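PDB 1OMH: trwC protein from Escherichia coli, which recognises origin-of-transfer DNA and, as a conjugative relaxase, probably nicks and religates one strand during plasmid transfer, here through its N-terminal relaxase domain. Local coordinates for residues M5-Q10 with E80-D85; G208-Y213 with D220-D225. All coordinates share one frame; numbering follows the deposited sequence.

Contact 1 of 2, residues M5-Q10 with E80-D85; sequences MVLTRQ and ERIGLD. With nucleotides of chain A.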
HETATM    1  N   MSE B   5      -8.092  -0.139  -1.058  1.00 18.93           N
HETATM    2  CA  MSE B   5      -9.066  -1.186  -0.881  1.00 24.19           C
HETATM    3  C   MSE B   5      -9.837  -0.804   0.362  1.00 19.93           C
HETATM    4  O   MSE B   5      -9.255  -0.607   1.433  1.00 20.46           O
HETATM    5  CB  MSE B   5      -8.389  -2.543  -0.682  1.00 31.35           C
HETATM    6  CG  MSE B   5      -9.261  -3.721  -1.096  1.00 51.38           C
HETATM    7 SE   MSE B   5      -8.488  -5.429  -0.620  1.00 80.11          SE
HETATM    8  CE  MSE B   5      -6.681  -5.121  -1.233  1.00 63.13           C
ATOM      9  N   VAL B   6     -11.143  -0.640   0.213  1.00 16.43           N
ATOM     10  CA  VAL B   6     -11.973  -0.314   1.363  1.00 17.85           C
ATOM     11  C   VAL B   6     -12.131  -1.627   2.130  1.00 20.04           C
ATOM     12  O   VAL B   6     -12.595  -2.617   1.574  1.00 27.48           O
ATOM     13  CB  VAL B   6     -13.348   0.188   0.931  1.00 21.13           C
ATOM     14  CG1 VAL B   6     -14.226   0.412   2.158  1.00 23.16           C
ATOM     15  CG2 VAL B   6     -13.197   1.481   0.135  1.00 20.84           C
ATOM     16  N   LEU B   7     -11.729  -1.624   3.395  1.00 23.09           N
ATOM     17  CA  LEU B   7     -11.790  -2.808   4.250  1.00 26.36           C
ATOM     18  C   LEU B   7     -13.072  -2.928   5.072  1.00 26.08           C
ATOM     19  O   LEU B   7     -13.478  -1.978   5.743  1.00 26.77           O
ATOM     20  CB  LEU B   7     -10.605  -2.805   5.216  1.00 24.52           C
ATOM     21  CG  LEU B   7      -9.226  -3.359   4.838  1.00 29.51           C
ATOM     22  CD1 LEU B   7      -9.077  -3.559   3.345  1.00 24.15           C
ATOM     23  CD2 LEU B   7      -8.175  -2.410   5.378  1.00 30.96           C
ATOM     24  N   THR B   8     -13.690  -4.105   5.035  1.00 25.71           N
ATOM     25  CA  THR B   8     -14.904  -4.344   5.816  1.00 28.75           C
ATOM     26  C   THR B   8     -14.701  -5.497   6.806  1.00 31.00           C
ATOM     27  O   THR B   8     -13.602  -6.052   6.909  1.00 29.04           O
ATOM     28  CB  THR B   8     -16.120  -4.637   4.904  1.00 26.12           C
ATOM     29  OG1 THR B   8     -15.911  -5.857   4.186  1.00 28.68           O
ATOM     30  CG2 THR B   8     -16.318  -3.491   3.909  1.00 23.87           C
ATOM     31  N   ARG B   9     -15.756  -5.845   7.538  1.00 30.43           N
ATOM     32  CA  ARG B   9     -15.688  -6.910   8.536  1.00 35.43           C
ATOM     33  C   ARG B   9     -14.997  -8.169   8.029  1.00 32.56           C
ATOM     34  O   ARG B   9     -14.072  -8.675   8.662  1.00 33.01           O
ATOM     35  CB  ARG B   9     -17.088  -7.292   9.019  1.00 35.18           C
ATOM     36  CG  ARG B   9     -17.076  -8.125  10.291  1.00 39.90           C
ATOM     37  CD  ARG B   9     -17.080  -7.211  11.501  1.00 42.97           C
ATOM     38  NE  ARG B   9     -16.026  -7.507  12.461  1.00 45.77           N
ATOM     39  CZ  ARG B   9     -15.826  -6.810  13.574  1.00 43.52           C
ATOM     40  NH1 ARG B   9     -16.610  -5.778  13.863  1.00 36.41           N
ATOM     41  NH2 ARG B   9     -14.839  -7.139  14.393  1.00 40.12           N
ATOM     42  N   GLN B  10     -15.465  -8.673   6.894  1.00 34.20           N
ATOM     43  CA  GLN B  10     -14.913  -9.880   6.290  1.00 36.80           C
ATOM     44  C   GLN B  10     -13.407  -9.806   6.008  1.00 38.24           C
ATOM     45  O   GLN B  10     -12.771 -10.834   5.786  1.00 38.54           O
ATOM     46  CB  GLN B  10     -15.646 -10.187   4.984  1.00 40.68           C
ATOM     47  CG  GLN B  10     -15.352  -9.191   3.865  1.00 45.49           C
ATOM     48  CD  GLN B  10     -16.066  -9.533   2.570  1.00 49.26           C
ATOM     49  OE1 GLN B  10     -17.293  -9.470   2.489  1.00 51.39           O
ATOM     50  N   GLU B  80     -20.012  -3.166   7.556  1.00 29.28           N
ATOM     51  CA  GLU B  80     -19.336  -2.210   8.403  1.00 32.42           C
ATOM     52  C   GLU B  80     -17.925  -2.105   7.853  1.00 27.56           C
ATOM     53  O   GLU B  80     -17.333  -3.098   7.430  1.00 30.24           O
ATOM     54  CB  GLU B  80     -19.317  -2.660   9.862  1.00 32.65           C
ATOM     55  CG  GLU B  80     -18.502  -3.887  10.148  1.00 41.31           C
ATOM     56  CD  GLU B  80     -18.432  -4.167  11.631  1.00 44.94           C
ATOM     57  OE1 GLU B  80     -17.880  -3.318  12.366  1.00 43.59           O
ATOM     58  OE2 GLU B  80     -18.941  -5.224  12.061  1.00 49.35           O
ATOM     59  N   ARG B  81     -17.401  -0.890   7.837  1.00 27.03           N
ATOM     60  CA  ARG B  81     -16.069  -0.640   7.322  1.00 22.59           C
ATOM     61  C   ARG B  81     -15.102  -0.528   8.479  1.00 21.99           C
ATOM     62  O   ARG B  81     -15.376   0.153   9.464  1.00 23.51           O
ATOM     63  CB  ARG B  81     -16.084   0.635   6.475  1.00 24.72           C
ATOM     64  CG  ARG B  81     -16.870   0.452   5.189  1.00 21.95           C
ATOM     65  CD  ARG B  81     -17.051   1.753   4.418  1.00 26.50           C
ATOM     66  NE  ARG B  81     -17.676   1.499   3.122  1.00 21.84           N
ATOM     67  CZ  ARG B  81     -17.867   2.420   2.185  1.00 19.65           C
ATOM     68  NH1 ARG B  81     -17.482   3.671   2.399  1.00 18.80           N
ATOM     69  NH2 ARG B  81     -18.424   2.081   1.029  1.00 19.63           N
ATOM     70  N   ILE B  82     -13.969  -1.208   8.351  1.00 21.62           N
ATOM     71  CA  ILE B  82     -12.965  -1.219   9.401  1.00 22.68           C
ATOM     72  C   ILE B  82     -11.758  -0.369   9.055  1.00 23.04           C
ATOM     73  O   ILE B  82     -10.938  -0.067   9.925  1.00 25.65           O
ATOM     74  CB  ILE B  82     -12.490  -2.659   9.680  1.00 27.83           C
ATOM     75  CG1 ILE B  82     -11.763  -3.221   8.455  1.00 26.04           C
ATOM     76  CG2 ILE B  82     -13.693  -3.541  10.001  1.00 25.30           C
ATOM     77  CD1 ILE B  82     -11.177  -4.615   8.670  1.00 31.37           C
ATOM     78  N   GLY B  83     -11.645   0.008   7.787  1.00 21.85           N
ATOM     79  CA  GLY B  83     -10.526   0.830   7.380  1.00 23.09           C
ATOM     80  C   GLY B  83     -10.353   0.981   5.881  1.00 19.53           C
ATOM     81  O   GLY B  83     -11.207   0.595   5.082  1.00 24.76           O
ATOM     82  N   LEU B  84      -9.216   1.554   5.515  1.00 21.82           N
ATOM     83  CA  LEU B  84      -8.868   1.795   4.127  1.00 19.79           C
ATOM     84  C   LEU B  84      -7.402   1.440   3.980  1.00 16.75           C
ATOM     85  O   LEU B  84      -6.547   2.028   4.642  1.00 20.20           O
ATOM     86  CB  LEU B  84      -9.079   3.274   3.791  1.00 19.50           C
ATOM     87  CG  LEU B  84      -8.704   3.719   2.377  1.00 24.16           C
ATOM     88  CD1 LEU B  84      -9.532   2.936   1.358  1.00 22.93           C
ATOM     89  CD2 LEU B  84      -8.941   5.219   2.235  1.00 18.99           C
ATOM     90  N   ASP B  85      -7.115   0.467   3.127  1.00 17.38           N
ATOM     91  CA  ASP B  85      -5.742   0.051   2.904  1.00 19.84           C
ATOM     92  C   ASP B  85      -5.156   0.743   1.684  1.00 18.00           C
ATOM     93  O   ASP B  85      -5.698   0.640   0.586  1.00 19.34           O
ATOM     94  CB  ASP B  85      -5.671  -1.466   2.708  1.00 22.11           C
ATOM     95  CG  ASP B  85      -4.241  -1.970   2.503  1.00 30.57           C
ATOM     96  OD1 ASP B  85      -3.281  -1.196   2.710  1.00 33.03           O
ATOM     97  OD2 ASP B  85      -4.077  -3.155   2.144  1.00 27.82           O
TER
ATOM     98  P    DC A  16     -20.895  -0.557   2.369  1.00 29.52           P
ATOM     99  OP1  DC A  16     -21.511  -1.899   2.209  1.00 28.31           O
ATOM    100  OP2  DC A  16     -19.417  -0.412   2.271  1.00 28.61           O
ATOM    101  O5'  DC A  16     -21.590   0.445   1.333  1.00 30.53           O
ATOM    102  C5'  DC A  16     -22.897   0.178   0.823  1.00 29.42           C
ATOM    103  C4'  DC A  16     -23.416   1.333  -0.008  1.00 27.02           C
ATOM    104  O4'  DC A  16     -23.417   2.552   0.781  1.00 25.22           O
ATOM    105  C3'  DC A  16     -22.539   1.647  -1.231  1.00 26.25           C
ATOM    106  O3'  DC A  16     -23.259   1.165  -2.379  1.00 29.31           O
ATOM    107  C2'  DC A  16     -22.705   3.150  -1.419  1.00 26.88           C
ATOM    108  C1'  DC A  16     -23.254   3.642  -0.100  1.00 25.40           C
ATOM    109  N1   DC A  16     -22.761   4.851   0.595  1.00 23.00           N
ATOM    110  C2   DC A  16     -23.651   5.931   0.693  1.00 21.79           C
ATOM    111  O2   DC A  16     -24.794   5.799   0.242  1.00 24.06           O
ATOM    112  N3   DC A  16     -23.247   7.081   1.267  1.00 19.81           N
ATOM    113  C4   DC A  16     -22.013   7.188   1.746  1.00 21.64           C
ATOM    114  N4   DC A  16     -21.665   8.359   2.294  1.00 20.90           N
ATOM    115  C5   DC A  16     -21.081   6.102   1.683  1.00 24.08           C
ATOM    116  C6   DC A  16     -21.498   4.955   1.107  1.00 19.58           C
ATOM    117  P    DG A  17     -22.480   0.540  -3.638  1.00 34.61           P
ATOM    118  OP1  DG A  17     -23.514   0.031  -4.572  1.00 35.64           O
ATOM    119  OP2  DG A  17     -21.420  -0.373  -3.154  1.00 35.17           O
ATOM    120  O5'  DG A  17     -21.771   1.793  -4.324  1.00 29.34           O
ATOM    121  C5'  DG A  17     -22.472   2.634  -5.245  1.00 25.08           C
ATOM    122  C4'  DG A  17     -21.670   3.889  -5.501  1.00 21.65           C
ATOM    123  O4'  DG A  17     -21.415   4.515  -4.229  1.00 23.55           O
ATOM    124  C3'  DG A  17     -20.291   3.630  -6.114  1.00 23.79           C
ATOM    125  O3'  DG A  17     -20.346   4.143  -7.455  1.00 25.28           O
ATOM    126  C2'  DG A  17     -19.417   4.694  -5.477  1.00 17.52           C
ATOM    127  C1'  DG A  17     -20.151   5.132  -4.249  1.00 20.52           C
ATOM    128  N9   DG A  17     -19.510   4.987  -2.954  1.00 21.18           N
ATOM    129  C8   DG A  17     -19.304   3.869  -2.178  1.00 21.55           C
ATOM    130  N7   DG A  17     -18.783   4.155  -1.013  1.00 20.76           N
ATOM    131  C5   DG A  17     -18.613   5.534  -1.048  1.00 20.73           C
ATOM    132  C6   DG A  17     -18.097   6.432  -0.079  1.00 21.22           C
ATOM    133  O6   DG A  17     -17.670   6.184   1.060  1.00 20.92           O
ATOM    134  N1   DG A  17     -18.110   7.748  -0.549  1.00 20.96           N
ATOM    135  C2   DG A  17     -18.561   8.144  -1.787  1.00 19.72           C
ATOM    136  N2   DG A  17     -18.498   9.449  -2.075  1.00 18.12           N
ATOM    137  N3   DG A  17     -19.039   7.318  -2.686  1.00 18.61           N
ATOM    138  C4   DG A  17     -19.038   6.044  -2.251  1.00 23.12           C
ATOM    139  P    DT A  18     -19.037   4.122  -8.400  1.00 26.98           P
ATOM    140  OP1  DT A  18     -19.452   4.867  -9.614  1.00 26.04           O
ATOM    141  OP2  DT A  18     -18.580   2.714  -8.522  1.00 24.27           O
ATOM    142  O5'  DT A  18     -17.915   4.959  -7.618  1.00 27.53           O
ATOM    143  C5'  DT A  18     -17.849   6.391  -7.717  1.00 25.11           C
ATOM    144  C4'  DT A  18     -16.782   6.964  -6.804  1.00 22.78           C
ATOM    145  O4'  DT A  18     -16.974   6.511  -5.438  1.00 19.32           O
ATOM    146  C3'  DT A  18     -15.355   6.537  -7.190  1.00 20.58           C
ATOM    147  O3'  DT A  18     -14.708   7.761  -7.602  1.00 20.48           O
ATOM    148  C2'  DT A  18     -14.621   6.442  -5.860  1.00 16.44           C
ATOM    149  C1'  DT A  18     -15.710   6.475  -4.819  1.00 20.46           C
ATOM    150  N1   DT A  18     -15.703   5.668  -3.590  1.00 20.05           N
ATOM    151  C2   DT A  18     -15.387   6.371  -2.444  1.00 22.98           C
ATOM    152  O2   DT A  18     -15.176   7.575  -2.433  1.00 18.83           O
ATOM    153  N3   DT A  18     -15.328   5.619  -1.307  1.00 20.57           N
ATOM    154  C4   DT A  18     -15.559   4.266  -1.188  1.00 21.91           C
ATOM    155  O4   DT A  18     -15.463   3.731  -0.083  1.00 20.90           O
ATOM    156  C5   DT A  18     -15.904   3.585  -2.422  1.00 19.58           C
ATOM    157  C7   DT A  18     -16.177   2.112  -2.384  1.00 18.27           C
ATOM    158  C6   DT A  18     -15.962   4.312  -3.552  1.00 19.02           C
TER

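Contact 2 of 2, residues G208-Y213 with D220-D225; sequences GYQLRY and DLAHID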
ATOM      1  N   GLY B 208      22.231   8.768  -5.619  1.00 21.64           N
ATOM      2  CA  GLY B 208      23.087   8.647  -6.781  1.00 22.22           C
ATOM      3  C   GLY B 208      22.613   7.726  -7.888  1.00 24.89           C
ATOM      4  O   GLY B 208      23.426   7.269  -8.696  1.00 27.50           O
ATOM      5  N   TYR B 209      21.316   7.430  -7.933  1.00 23.40           N
ATOM      6  CA  TYR B 209      20.788   6.573  -8.990  1.00 24.89           C
ATOM      7  C   TYR B 209      20.179   7.428 -10.084  1.00 23.83           C
ATOM      8  O   TYR B 209      19.624   8.490  -9.806  1.00 24.88           O
ATOM      9  CB  TYR B 209      19.693   5.630  -8.463  1.00 23.49           C
ATOM     10  CG  TYR B 209      20.179   4.591  -7.487  1.00 21.63           C
ATOM     11  CD1 TYR B 209      19.911   4.706  -6.124  1.00 22.74           C
ATOM     12  CD2 TYR B 209      20.937   3.505  -7.923  1.00 19.94           C
ATOM     13  CE1 TYR B 209      20.391   3.763  -5.216  1.00 24.90           C
ATOM     14  CE2 TYR B 209      21.419   2.561  -7.026  1.00 26.12           C
ATOM     15  CZ  TYR B 209      21.145   2.696  -5.680  1.00 22.15           C
ATOM     16  OH  TYR B 209      21.632   1.764  -4.802  1.00 25.83           O
ATOM     17  N   GLN B 210      20.292   6.976 -11.329  1.00 23.56           N
ATOM     18  CA  GLN B 210      19.679   7.701 -12.428  1.00 25.19           C
ATOM     19  C   GLN B 210      18.388   6.949 -12.726  1.00 23.41           C
ATOM     20  O   GLN B 210      18.349   5.719 -12.631  1.00 21.98           O
ATOM     21  CB  GLN B 210      20.568   7.718 -13.671  1.00 27.44           C
ATOM     22  CG  GLN B 210      20.050   8.684 -14.739  1.00 36.17           C
ATOM     23  CD  GLN B 210      21.055   8.948 -15.842  1.00 42.09           C
ATOM     24  OE1 GLN B 210      22.214   9.260 -15.578  1.00 45.37           O
ATOM     25  NE2 GLN B 210      20.609   8.836 -17.090  1.00 43.84           N
ATOM     26  N   LEU B 211      17.344   7.684 -13.086  1.00 24.70           N
ATOM     27  CA  LEU B 211      16.048   7.084 -13.364  1.00 27.06           C
ATOM     28  C   LEU B 211      15.655   7.159 -14.830  1.00 30.67           C
ATOM     29  O   LEU B 211      15.968   8.125 -15.522  1.00 30.63           O
ATOM     30  CB  LEU B 211      14.972   7.771 -12.519  1.00 25.70           C
ATOM     31  CG  LEU B 211      15.309   7.956 -11.037  1.00 25.95           C
ATOM     32  CD1 LEU B 211      14.159   8.656 -10.338  1.00 22.64           C
ATOM     33  CD2 LEU B 211      15.585   6.602 -10.394  1.00 20.28           C
ATOM     34  N   ARG B 212      14.955   6.128 -15.288  1.00 27.67           N
ATOM     35  CA  ARG B 212      14.480   6.057 -16.660  1.00 28.37           C
ATOM     36  C   ARG B 212      12.955   6.074 -16.627  1.00 30.69           C
ATOM     37  O   ARG B 212      12.333   5.124 -16.145  1.00 28.40           O
ATOM     38  CB  ARG B 212      14.975   4.764 -17.326  1.00 27.59           C
ATOM     39  CG  ARG B 212      14.428   4.526 -18.734  1.00 34.14           C
ATOM     40  CD  ARG B 212      14.802   3.136 -19.268  1.00 34.96           C
ATOM     41  NE  ARG B 212      14.021   2.061 -18.653  1.00 33.38           N
ATOM     42  CZ  ARG B 212      14.541   1.060 -17.944  1.00 39.07           C
ATOM     43  NH1 ARG B 212      15.851   0.988 -17.748  1.00 29.80           N
ATOM     44  NH2 ARG B 212      13.747   0.122 -17.435  1.00 32.48           N
ATOM     45  N   TYR B 213      12.358   7.157 -17.121  1.00 30.46           N
ATOM     46  CA  TYR B 213      10.900   7.286 -17.160  1.00 35.99           C
ATOM     47  C   TYR B 213      10.361   6.712 -18.466  1.00 36.85           C
ATOM     48  O   TYR B 213      11.076   6.683 -19.467  1.00 40.16           O
ATOM     49  CB  TYR B 213      10.491   8.754 -17.024  1.00 33.93           C
ATOM     50  CG  TYR B 213      10.800   9.345 -15.668  1.00 36.31           C
ATOM     51  CD1 TYR B 213      12.091   9.757 -15.341  1.00 35.98           C
ATOM     52  CD2 TYR B 213       9.810   9.446 -14.691  1.00 33.37           C
ATOM     53  CE1 TYR B 213      12.388  10.250 -14.070  1.00 36.60           C
ATOM     54  CE2 TYR B 213      10.093   9.932 -13.425  1.00 33.61           C
ATOM     55  CZ  TYR B 213      11.385  10.331 -13.120  1.00 34.35           C
ATOM     56  OH  TYR B 213      11.673  10.796 -11.859  1.00 34.02           O
ATOM     57  N   ASP B 220      12.018   3.431 -13.472  1.00 22.77           N
ATOM     58  CA  ASP B 220      12.799   2.302 -12.985  1.00 25.18           C
ATOM     59  C   ASP B 220      14.241   2.791 -12.987  1.00 26.06           C
ATOM     60  O   ASP B 220      14.553   3.800 -13.623  1.00 25.37           O
ATOM     61  CB  ASP B 220      12.657   1.094 -13.915  1.00 25.35           C
ATOM     62  CG  ASP B 220      11.562   0.141 -13.472  1.00 18.45           C
ATOM     63  OD1 ASP B 220      11.697  -0.455 -12.381  1.00 19.27           O
ATOM     64  OD2 ASP B 220      10.571  -0.006 -14.215  1.00 19.05           O
ATOM     65  N   LEU B 221      15.111   2.099 -12.265  1.00 23.16           N
ATOM     66  CA  LEU B 221      16.512   2.476 -12.232  1.00 21.90           C
ATOM     67  C   LEU B 221      17.069   2.236 -13.635  1.00 27.58           C
ATOM     68  O   LEU B 221      16.903   1.155 -14.198  1.00 24.55           O
ATOM     69  CB  LEU B 221      17.253   1.635 -11.198  1.00 20.88           C
ATOM     70  CG  LEU B 221      16.671   1.747  -9.784  1.00 20.52           C
ATOM     71  CD1 LEU B 221      17.485   0.893  -8.824  1.00 24.41           C
ATOM     72  CD2 LEU B 221      16.680   3.202  -9.340  1.00 23.75           C
ATOM     73  N   ALA B 222      17.731   3.246 -14.192  1.00 22.22           N
ATOM     74  CA  ALA B 222      18.280   3.174 -15.547  1.00 23.76           C
ATOM     75  C   ALA B 222      19.235   2.019 -15.873  1.00 22.00           C
ATOM     76  O   ALA B 222      19.344   1.623 -17.031  1.00 23.14           O
ATOM     77  CB  ALA B 222      18.952   4.504 -15.897  1.00 27.91           C
ATOM     78  N   HIS B 223      19.917   1.468 -14.877  1.00 23.42           N
ATOM     79  CA  HIS B 223      20.860   0.386 -15.158  1.00 27.39           C
ATOM     80  C   HIS B 223      20.260  -1.022 -15.192  1.00 31.03           C
ATOM     81  O   HIS B 223      20.988  -2.004 -15.357  1.00 30.05           O
ATOM     82  CB  HIS B 223      22.024   0.425 -14.164  1.00 27.75           C
ATOM     83  CG  HIS B 223      21.601   0.332 -12.729  1.00 34.07           C
ATOM     84  ND1 HIS B 223      20.903   1.333 -12.093  1.00 30.93           N
ATOM     85  CD2 HIS B 223      21.796  -0.641 -11.809  1.00 30.56           C
ATOM     86  CE1 HIS B 223      20.688   0.982 -10.835  1.00 33.82           C
ATOM     87  NE2 HIS B 223      21.219  -0.209 -10.638  1.00 30.16           N
ATOM     88  N   ILE B 224      18.942  -1.126 -15.037  1.00 27.09           N
ATOM     89  CA  ILE B 224      18.279  -2.426 -15.069  1.00 22.69           C
ATOM     90  C   ILE B 224      17.245  -2.377 -16.190  1.00 24.68           C
ATOM     91  O   ILE B 224      16.326  -1.558 -16.151  1.00 24.56           O
ATOM     92  CB  ILE B 224      17.601  -2.731 -13.713  1.00 22.24           C
ATOM     93  CG1 ILE B 224      18.653  -2.713 -12.599  1.00 22.37           C
ATOM     94  CG2 ILE B 224      16.912  -4.088 -13.759  1.00 24.70           C
ATOM     95  CD1 ILE B 224      18.100  -2.956 -11.211  1.00 31.37           C
ATOM     96  N   ASP B 225      17.393  -3.247 -17.188  1.00 20.76           N
ATOM     97  CA  ASP B 225      16.476  -3.234 -18.325  1.00 25.56           C
ATOM     98  C   ASP B 225      15.175  -4.003 -18.138  1.00 26.36           C
ATOM     99  O   ASP B 225      14.993  -4.727 -17.159  1.00 28.10           O
ATOM    100  CB  ASP B 225      17.181  -3.714 -19.606  1.00 23.25           C
ATOM    101  CG  ASP B 225      17.555  -5.182 -19.564  1.00 27.39           C
ATOM    102  OD1 ASP B 225      16.768  -5.993 -19.033  1.00 26.67           O
ATOM    103  OD2 ASP B 225      18.633  -5.538 -20.089  1.00 29.51           O
TER
HETATM  104  O   HOH W   1      21.387   4.059 -12.192  1.00 41.09           O
HETATM  105  O   HOH W   2      10.615  -0.145 -16.905  1.00 33.39           O
HETATM  106  O   HOH W   3      18.009   2.904 -19.073  1.00 42.62           O

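Contact 1 of 2, residues M5-Q10 with E80-D85
Strands 5-8 and 81-85 run antiparallel, their axes 4.4 Å apart at closest approach, and a classic beta bulge interrupts their pairing where Ile82 and Gly83 both face Leu7. Met5 and Asp85 form a hydrogen-bonded pair, Asp85 N reaching Met5 O at 2.9 Å, while Val6 and Leu84 form a non-hydrogen-bonded one. At the bulge Leu7 O receives Ile82 N at 2.8 Å and, weakly, Gly83 N, so one carbonyl serves two successive amides. The extra residue is tightly packed: Ile82 CG1 lies 3.5 Å from Leu7 CB. On the Leu7 face, CD2 of that leucine rests against Asp85 CB, whose carboxylate oxygen OD2 is hydrogen-bonded to ND1 of His163, a histidine that binds zinc or copper in other structures of this protein; here the site is metal-free. At the outer end Arg9 NH1 forms a salt bridge with the Glu80 carboxylate, although the position of OE2 is uncertain.

The Val6 side of the sheet meets DNA. Arg81, extended from CG to NE (chi2 and chi3 both 173°), passes beside Val6 CG1, which lies over one face of the guanidinium. Val6 CG2 approaches O4 of DT18 of chain A. The arginine tip joins backbone and base: NE and NH2 both donate to OP2 of DC16 of chain A, NE at 2.7 Å. Two donors also read the Hoogsteen edge of DG17 of chain A, NH1 bonding O6 at 2.9 Å and NH2 meeting N7 at 2.9 Å in an almost straight bond of 177°.

Contact 2 of 2, residues G208-Y213 with D220-D225
A beta hairpin pairs strands 211-213 and 219-221, and its second arm leaves through a type I turn from Leu221 to Ile224 before Asp225 caps the next helix. Arg212 and Asp220 make the antiparallel hydrogen-bonded pair: Arg212 N meets Asp220 O at 2.9 Å, and Asp220 N returns to Arg212 O. Beyond the strand end, Ala222 N donates to Gln210 O at 3.0 Å and prolongs the pairing into the turn.

The side chain of Arg212 binds that turn to the hairpin. Its CG is anti to the backbone N (chi1 175°), and a bend at chi3 of 75° brings the guanidinium back over the second arm. There NH1 bonds Ile224 O at 3.0 Å; the carbonyl oxygen lies in the guanidinium plane, whereas the donor stands above the carbonyl plane. Water 2 links NH2 to Asp220 OD2, and Ser93 holds the other carboxylate oxygen. A methionine in place of Arg212 has no N-H to offer Ile224 O from its side chain, and the turn would probably be freer to shift.

Towards the start of the hairpin, Leu221 CD2 packs 3.7 Å from Leu211 CD2 and also touches Tyr209 CB. The His223 ring approaches Tyr209 obliquely, CE1 lying 3.9 Å from CD2 of the tyrosine, while Gln97 and Asp103 bind the polar ends of the histidine and tyrosine respectively. Water 1 bridges the residue ahead of the first strand to the turn, accepting from Gln210 N and lying 2.8 Å from His223 ND1.

In the fold
Two antiparallel pairings of very different reach occur in this relaxase domain. Contact 1 joins strand 2-8, an outermost strand of the five-stranded sheet, to its neighbour 81-89, bringing together segments 70 residues apart; contact 2 is local, closing a separate two-stranded hairpin after helix 189-206. They follow one another in series along the chain and lie on opposite sides of its centre, their own centres about 36 Å apart and their nearest atoms about 21 Å apart. An indirect connection runs through helix 92-99, which follows strand 81-89 and packs against contact 2, as do helices 189-206 and 226-230. Contact 1 reaches the metal-binding His163 through Asp85; contact 2 lies away from that site, yet both adjoin DNA, its nearest atom about 4 Å from the nucleic acid.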